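Local atomic coordinates of macrophage migration inhibitory factor (Plasmodium berghei, PDB entry 2WKB), a protein that belongs to the macrophage migration inhibitory factor family of small alpha/beta proteins and assembles here as a trimer of identical chains. Residues E55-V60 with P92-I97; L75-I80 with I97-C102. All coordinates share one frame; numbering follows the deposited sequence.

Contact 1: E55-V60 with P92-I97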
loop_
_atom_site.group_PDB
_atom_site.type_symbol
_atom_site.label_atom_id
_atom_site.label_comp_id
_atom_site.label_asym_id
_atom_site.label_seq_id
_atom_site.Cartn_x
_atom_site.Cartn_y
_atom_site.Cartn_z
ATOM N N GLU E 55 -5.521 -13.830 -13.719
ATOM C CA GLU E 55 -5.103 -15.175 -13.291
ATOM C C GLU E 55 -4.187 -15.081 -12.015
ATOM O O GLU E 55 -3.575 -14.024 -11.778
ATOM C CB GLU E 55 -4.266 -15.828 -14.431
ATOM C CG GLU E 55 -3.748 -17.230 -14.188
ATOM C CD GLU E 55 -2.851 -17.782 -15.326
ATOM O OE1 GLU E 55 -2.239 -18.868 -15.142
ATOM O OE2 GLU E 55 -2.726 -17.123 -16.386
ATOM N N GLY E 56 -4.076 -16.179 -11.260
ATOM C CA GLY E 56 -3.255 -16.245 -10.029
ATOM C C GLY E 56 -1.914 -15.501 -10.204
ATOM O O GLY E 56 -1.176 -15.732 -11.156
ATOM N N TYR E 57 -1.664 -14.538 -9.325
ATOM C CA TYR E 57 -0.460 -13.718 -9.432
ATOM C C TYR E 57 -0.072 -13.283 -8.004
ATOM O O TYR E 57 -0.931 -12.925 -7.186
ATOM C CB TYR E 57 -0.794 -12.496 -10.299
ATOM C CG TYR E 57 0.334 -11.439 -10.320
ATOM C CD1 TYR E 57 1.504 -11.659 -11.000
ATOM C CD2 TYR E 57 0.170 -10.243 -9.608
ATOM C CE1 TYR E 57 2.538 -10.641 -10.998
ATOM C CE2 TYR E 57 1.161 -9.258 -9.577
ATOM C CZ TYR E 57 2.331 -9.465 -10.299
ATOM O OH TYR E 57 3.346 -8.465 -10.295
ATOM N N CYS E 58 1.230 -13.273 -7.733
ATOM C CA CYS E 58 1.746 -12.791 -6.456
ATOM C C CYS E 58 2.782 -11.678 -6.646
ATOM O O CYS E 58 3.721 -11.825 -7.429
ATOM C CB CYS E 58 2.356 -13.945 -5.656
ATOM S SG CYS E 58 1.240 -15.342 -5.391
ATOM N N PHE E 59 2.612 -10.573 -5.923
ATOM C CA PHE E 59 3.556 -9.482 -5.959
ATOM C C PHE E 59 4.069 -9.435 -4.540
ATOM O O PHE E 59 3.271 -9.213 -3.603
ATOM C CB PHE E 59 2.829 -8.205 -6.291
ATOM C CG PHE E 59 3.691 -6.963 -6.154
ATOM C CD1 PHE E 59 5.036 -6.975 -6.509
ATOM C CD2 PHE E 59 3.152 -5.779 -5.695
ATOM C CE1 PHE E 59 5.818 -5.835 -6.425
ATOM C CE2 PHE E 59 3.922 -4.618 -5.609
ATOM C CZ PHE E 59 5.279 -4.649 -5.957
ATOM N N VAL E 60 5.390 -9.628 -4.337
ATOM C CA VAL E 60 5.933 -9.538 -2.978
ATOM C C VAL E 60 6.805 -8.269 -2.889
ATOM O O VAL E 60 7.670 -8.064 -3.741
ATOM C CB VAL E 60 6.746 -10.742 -2.605
ATOM C CG1 VAL E 60 7.271 -10.658 -1.110
ATOM C CG2 VAL E 60 5.881 -12.079 -2.710
ATOM N N PRO E 92 5.743 -19.666 -11.174
ATOM C CA PRO E 92 6.865 -18.709 -10.972
ATOM C C PRO E 92 6.847 -17.495 -11.898
ATOM O O PRO E 92 7.166 -16.353 -11.476
ATOM C CB PRO E 92 8.141 -19.594 -11.179
ATOM C CG PRO E 92 7.740 -20.923 -10.724
ATOM C CD PRO E 92 6.195 -21.063 -11.049
ATOM N N ARG E 93 6.479 -17.659 -13.166
ATOM C CA ARG E 93 6.345 -16.513 -13.992
ATOM C C ARG E 93 5.260 -15.486 -13.627
ATOM O O ARG E 93 5.277 -14.370 -14.160
ATOM C CB ARG E 93 6.244 -16.859 -15.477
ATOM C CG ARG E 93 4.838 -17.524 -15.818
ATOM C CD ARG E 93 4.653 -17.844 -17.386
ATOM N NE ARG E 93 5.072 -16.760 -18.312
ATOM C CZ ARG E 93 5.886 -16.953 -19.360
ATOM N NH1 ARG E 93 6.406 -18.182 -19.575
ATOM N NH2 ARG E 93 6.240 -15.926 -20.152
ATOM N N ARG E 94 4.377 -15.838 -12.696
ATOM C CA ARG E 94 3.411 -14.819 -12.174
ATOM C C ARG E 94 3.694 -14.601 -10.675
ATOM O O ARG E 94 2.782 -14.348 -9.861
ATOM C CB ARG E 94 2.005 -15.301 -12.423
ATOM C CG ARG E 94 1.632 -15.199 -13.925
ATOM C CD ARG E 94 0.138 -15.490 -14.273
ATOM N NE ARG E 94 -0.798 -14.536 -13.733
ATOM C CZ ARG E 94 -1.134 -13.391 -14.324
ATOM N NH1 ARG E 94 -0.553 -13.056 -15.484
ATOM N NH2 ARG E 94 -2.015 -12.580 -13.773
ATOM N N VAL E 95 4.985 -14.686 -10.355
ATOM C CA VAL E 95 5.565 -14.171 -9.091
ATOM C C VAL E 95 6.486 -13.024 -9.449
ATOM O O VAL E 95 7.357 -13.138 -10.358
ATOM C CB VAL E 95 6.367 -15.220 -8.346
ATOM C CG1 VAL E 95 7.015 -14.660 -7.038
ATOM C CG2 VAL E 95 5.422 -16.400 -7.996
ATOM N N TYR E 96 6.312 -11.905 -8.747
ATOM C CA TYR E 96 7.187 -10.748 -9.028
ATOM C C TYR E 96 7.598 -10.243 -7.651
ATOM O O TYR E 96 6.751 -10.080 -6.794
ATOM C CB TYR E 96 6.397 -9.695 -9.811
ATOM C CG TYR E 96 7.117 -8.378 -10.114
ATOM C CD1 TYR E 96 8.139 -8.311 -11.049
ATOM C CD2 TYR E 96 6.691 -7.181 -9.509
ATOM C CE1 TYR E 96 8.776 -7.065 -11.354
ATOM C CE2 TYR E 96 7.294 -5.947 -9.811
ATOM C CZ TYR E 96 8.361 -5.909 -10.711
ATOM O OH TYR E 96 8.969 -4.684 -10.976
ATOM N N ILE E 97 8.904 -10.046 -7.441
ATOM C CA ILE E 97 9.412 -9.695 -6.139
ATOM C C ILE E 97 10.154 -8.379 -6.276
ATOM O O ILE E 97 11.034 -8.266 -7.143
ATOM C CB ILE E 97 10.297 -10.759 -5.643
ATOM C CG1 ILE E 97 9.411 -12.037 -5.464
ATOM C CG2 ILE E 97 10.936 -10.334 -4.223
ATOM C CD1 ILE E 97 10.232 -13.135 -5.220
#
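The guanidinium of Arg94 carries Glu55 CB over one face and the carbonyl of Gly56 at its edge. Two backbone oxygens of segment 55-60 grip it: NE donates to Gly56 O at 2.9 Å, the oxygen lying near the guanidinium plane, while NH2 reaches Glu55 O at 2.9 Å with an N-H...O angle of 151°. Both nitrogens stand above the planes of the carbonyls they bind. A bend at chi3 (65°) turns the guanidinium toward these carbonyls, and arginine suits the place because its N-H groups, fixed in one plane, can serve successive carbonyls. NH1 goes to Phe50 O and NH2 also to Ser53 O. The Glu55 carboxylate is nearly parallel to the guanidinium plane, and its OE2 lies well out of that plane, 4.2 Å from Arg94 NE, where opposite charges probably attract, though no N-H points at the oxygen.

From Cys58 onward the segments become neighbouring parallel strands, 58-63 and 95-100, the two joined through helix 73-88 in a beta-alpha-beta unit of the MIF fold. Cys58 N binds Arg94 O, Cys58 O receives Tyr96 N, and Val60 N binds Tyr96 O at 2.8 Å. On one face of this ladder Tyr96 meets Phe59: Phe59 CD1 comes to the edge of the tyrosine ring, 3.4 Å from Tyr96 CD2. Their planes are 27° apart and slid so far that they barely overlap. Tyr57 runs alongside Tyr96, pointing the same way, with its OH 3.3 Å from Tyr96 CB; this buried hydroxyl has no hydrogen-bonding partner in the model. On the other face, the compact beta-branched Val60 sets CB against Ile97 CG1 at 4.1 Å, beneath helix 73-88, whose Leu84 touches Val60.

Contact 2: L75-I80 with I97-C102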
loop_
_atom_site.group_PDB
_atom_site.type_symbol
_atom_site.label_atom_id
_atom_site.label_comp_id
_atom_site.label_asym_id
_atom_site.label_seq_id
_atom_site.Cartn_x
_atom_site.Cartn_y
_atom_site.Cartn_z
ATOM N N LEU E 75 19.124 -14.425 -4.147
ATOM C CA LEU E 75 18.976 -15.593 -3.370
ATOM C C LEU E 75 17.636 -15.588 -2.591
ATOM O O LEU E 75 16.935 -16.599 -2.539
ATOM C CB LEU E 75 20.198 -15.692 -2.394
ATOM C CG LEU E 75 21.623 -15.421 -2.960
ATOM C CD1 LEU E 75 22.157 -16.699 -3.680
ATOM C CD2 LEU E 75 21.854 -14.036 -3.891
ATOM N N LEU E 76 17.326 -14.476 -1.936
ATOM C CA LEU E 76 16.048 -14.339 -1.182
ATOM C C LEU E 76 14.838 -14.408 -2.162
ATOM O O LEU E 76 13.842 -15.092 -1.883
ATOM C CB LEU E 76 16.046 -13.015 -0.452
ATOM C CG LEU E 76 14.833 -12.791 0.476
ATOM C CD1 LEU E 76 14.401 -14.063 1.459
ATOM C CD2 LEU E 76 15.025 -11.502 1.287
ATOM N N ALA E 77 14.951 -13.753 -3.303
ATOM C CA ALA E 77 13.827 -13.791 -4.240
ATOM C C ALA E 77 13.583 -15.216 -4.754
ATOM O O ALA E 77 12.417 -15.623 -4.923
ATOM C CB ALA E 77 14.023 -12.734 -5.481
ATOM N N ASP E 78 14.664 -15.973 -4.980
ATOM C CA ASP E 78 14.578 -17.365 -5.428
ATOM C C ASP E 78 13.866 -18.156 -4.313
ATOM O O ASP E 78 12.900 -18.870 -4.576
ATOM C CB ASP E 78 15.973 -17.884 -5.686
ATOM C CG ASP E 78 16.008 -19.335 -6.268
ATOM O OD1 ASP E 78 15.018 -20.080 -6.254
ATOM O OD2 ASP E 78 17.066 -19.718 -6.781
ATOM N N LYS E 79 14.257 -17.965 -3.058
ATOM C CA LYS E 79 13.605 -18.728 -1.986
ATOM C C LYS E 79 12.130 -18.395 -1.824
ATOM O O LYS E 79 11.258 -19.300 -1.597
ATOM C CB LYS E 79 14.277 -18.532 -0.644
ATOM C CG LYS E 79 13.549 -19.361 0.434
ATOM C CD LYS E 79 13.821 -20.930 0.225
ATOM C CE LYS E 79 13.334 -21.836 1.430
ATOM N NZ LYS E 79 13.601 -23.270 1.042
ATOM N N ILE E 80 11.813 -17.115 -1.883
ATOM C CA ILE E 80 10.400 -16.703 -1.796
ATOM C C ILE E 80 9.566 -17.289 -2.963
ATOM O O ILE E 80 8.394 -17.720 -2.761
ATOM C CB ILE E 80 10.314 -15.146 -1.706
ATOM C CG1 ILE E 80 10.872 -14.705 -0.339
ATOM C CG2 ILE E 80 8.810 -14.622 -1.896
ATOM C CD1 ILE E 80 11.041 -13.144 -0.227
ATOM N N ILE E 97 8.904 -10.046 -7.441
ATOM C CA ILE E 97 9.412 -9.695 -6.139
ATOM C C ILE E 97 10.154 -8.379 -6.276
ATOM O O ILE E 97 11.034 -8.266 -7.143
ATOM C CB ILE E 97 10.297 -10.759 -5.643
ATOM C CG1 ILE E 97 9.411 -12.037 -5.464
ATOM C CG2 ILE E 97 10.936 -10.334 -4.223
ATOM C CD1 ILE E 97 10.232 -13.135 -5.220
ATOM N N GLU E 98 9.806 -7.400 -5.453
ATOM C CA GLU E 98 10.432 -6.115 -5.491
ATOM C C GLU E 98 11.016 -5.743 -4.136
ATOM O O GLU E 98 10.365 -5.952 -3.097
ATOM C CB GLU E 98 9.371 -5.133 -5.912
ATOM C CG GLU E 98 9.804 -3.741 -5.997
ATOM C CD GLU E 98 8.618 -2.858 -6.383
ATOM O OE1 GLU E 98 8.250 -2.913 -7.567
ATOM O OE2 GLU E 98 8.063 -2.198 -5.486
ATOM N N PHE E 99 12.248 -5.185 -4.146
ATOM C CA PHE E 99 12.978 -4.803 -2.928
ATOM C C PHE E 99 13.182 -3.258 -2.982
ATOM O O PHE E 99 13.705 -2.723 -3.936
ATOM C CB PHE E 99 14.377 -5.446 -2.837
ATOM C CG PHE E 99 14.412 -6.949 -2.770
ATOM C CD1 PHE E 99 14.430 -7.570 -1.545
ATOM C CD2 PHE E 99 14.431 -7.728 -3.921
ATOM C CE1 PHE E 99 14.486 -9.001 -1.432
ATOM C CE2 PHE E 99 14.474 -9.163 -3.806
ATOM C CZ PHE E 99 14.501 -9.766 -2.544
ATOM N N ARG E 100 12.734 -2.536 -1.977
ATOM C CA ARG E 100 12.953 -1.064 -1.902
ATOM C C ARG E 100 13.640 -0.780 -0.597
ATOM O O ARG E 100 13.207 -1.296 0.425
ATOM C CB ARG E 100 11.651 -0.323 -1.876
ATOM C CG ARG E 100 10.527 -0.892 -2.675
ATOM C CD ARG E 100 9.266 -0.001 -2.518
ATOM N NE ARG E 100 8.513 -0.273 -1.277
ATOM C CZ ARG E 100 7.365 0.323 -0.938
ATOM N NH1 ARG E 100 6.814 1.230 -1.748
ATOM N NH2 ARG E 100 6.743 0.002 0.201
ATOM N N ASP E 101 14.727 0.008 -0.591
ATOM C CA ASP E 101 15.263 0.444 0.698
ATOM C C ASP E 101 15.130 1.954 0.945
ATOM O O ASP E 101 15.721 2.794 0.242
ATOM C CB ASP E 101 16.661 -0.100 1.021
ATOM C CG ASP E 101 17.054 0.130 2.502
ATOM O OD1 ASP E 101 17.300 1.310 2.864
ATOM O OD2 ASP E 101 17.133 -0.859 3.300
ATOM N N CYS E 102 14.319 2.250 1.964
ATOM C CA CYS E 102 13.998 3.606 2.401
ATOM C C CYS E 102 14.486 3.866 3.841
ATOM O O CYS E 102 14.143 4.894 4.436
ATOM C CB CYS E 102 12.476 3.806 2.342
ATOM S SG CYS E 102 11.640 3.225 0.838
#
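Ile97 reaches from the strand up to Ala77 and Ile80 on the helix. From its CB the side chain divides: Ile97 CG2 stops 4.1 Å from Ala77 CB, whereas the other branch continues through CG1. Being anti to the carbonyl carbon (chi1 -64°) and then extended (chi2 170°), that branch carries CD1 out to the helix backbone. There Ile97 CD1 packs 3.8 Å from Ala77 CB and 3.9 Å from Ile80 CG2, and lies 3.3 Å from Ala77 O, an oxygen that also accepts a hydrogen bond from Thr81 OG1.

Two residues further along the strand, Phe99 points toward the same helix and presents its ring edge. Phe99 CE1 touches Leu76 CD2 at 3.7 Å and Phe99 CE2 lies 4.0 Å from Ala77 CB, both methyls being close to the ring plane. Alanine suits this position because its single methyl meets both Ile97 and Phe99 while the helix stays close. Leu76 reaches further, with Ile27 and Ile30 of helix 13-31 against it.

The helix runs across one face of the sheet, its local axis 9.5 Å from that of strand 97-100 and at 142° to it, as the helical arm of a beta-alpha-beta crossover. No hydrogen bond joins the two segments, so between them the contact is one of hydrocarbon packing.

Contacts 1 and 2 share Ile97 and strand 95-100, which serves contact 1 mainly through its backbone and contact 2 through the side chains of the face toward the helix. Their centres are about 13 Å apart, yet they join directly: Val60 O and Glu98 N, 2.8 Å apart, are a probable hydrogen bond that continues the parallel ladder, and Val60 CG2 packs 4.0 Å from Ile80 CG2. Strand 58-63, helix 73-88 and strand 95-100 are thereby closed into one beta-alpha-beta unit, with contact 1 pairing its strands and contact 2 seating its helix. Residues 97-100 also pair antiparallel with a strand of the second subunit, extending the sheet across the interface, and Phe114 of that subunit packs on Ala77.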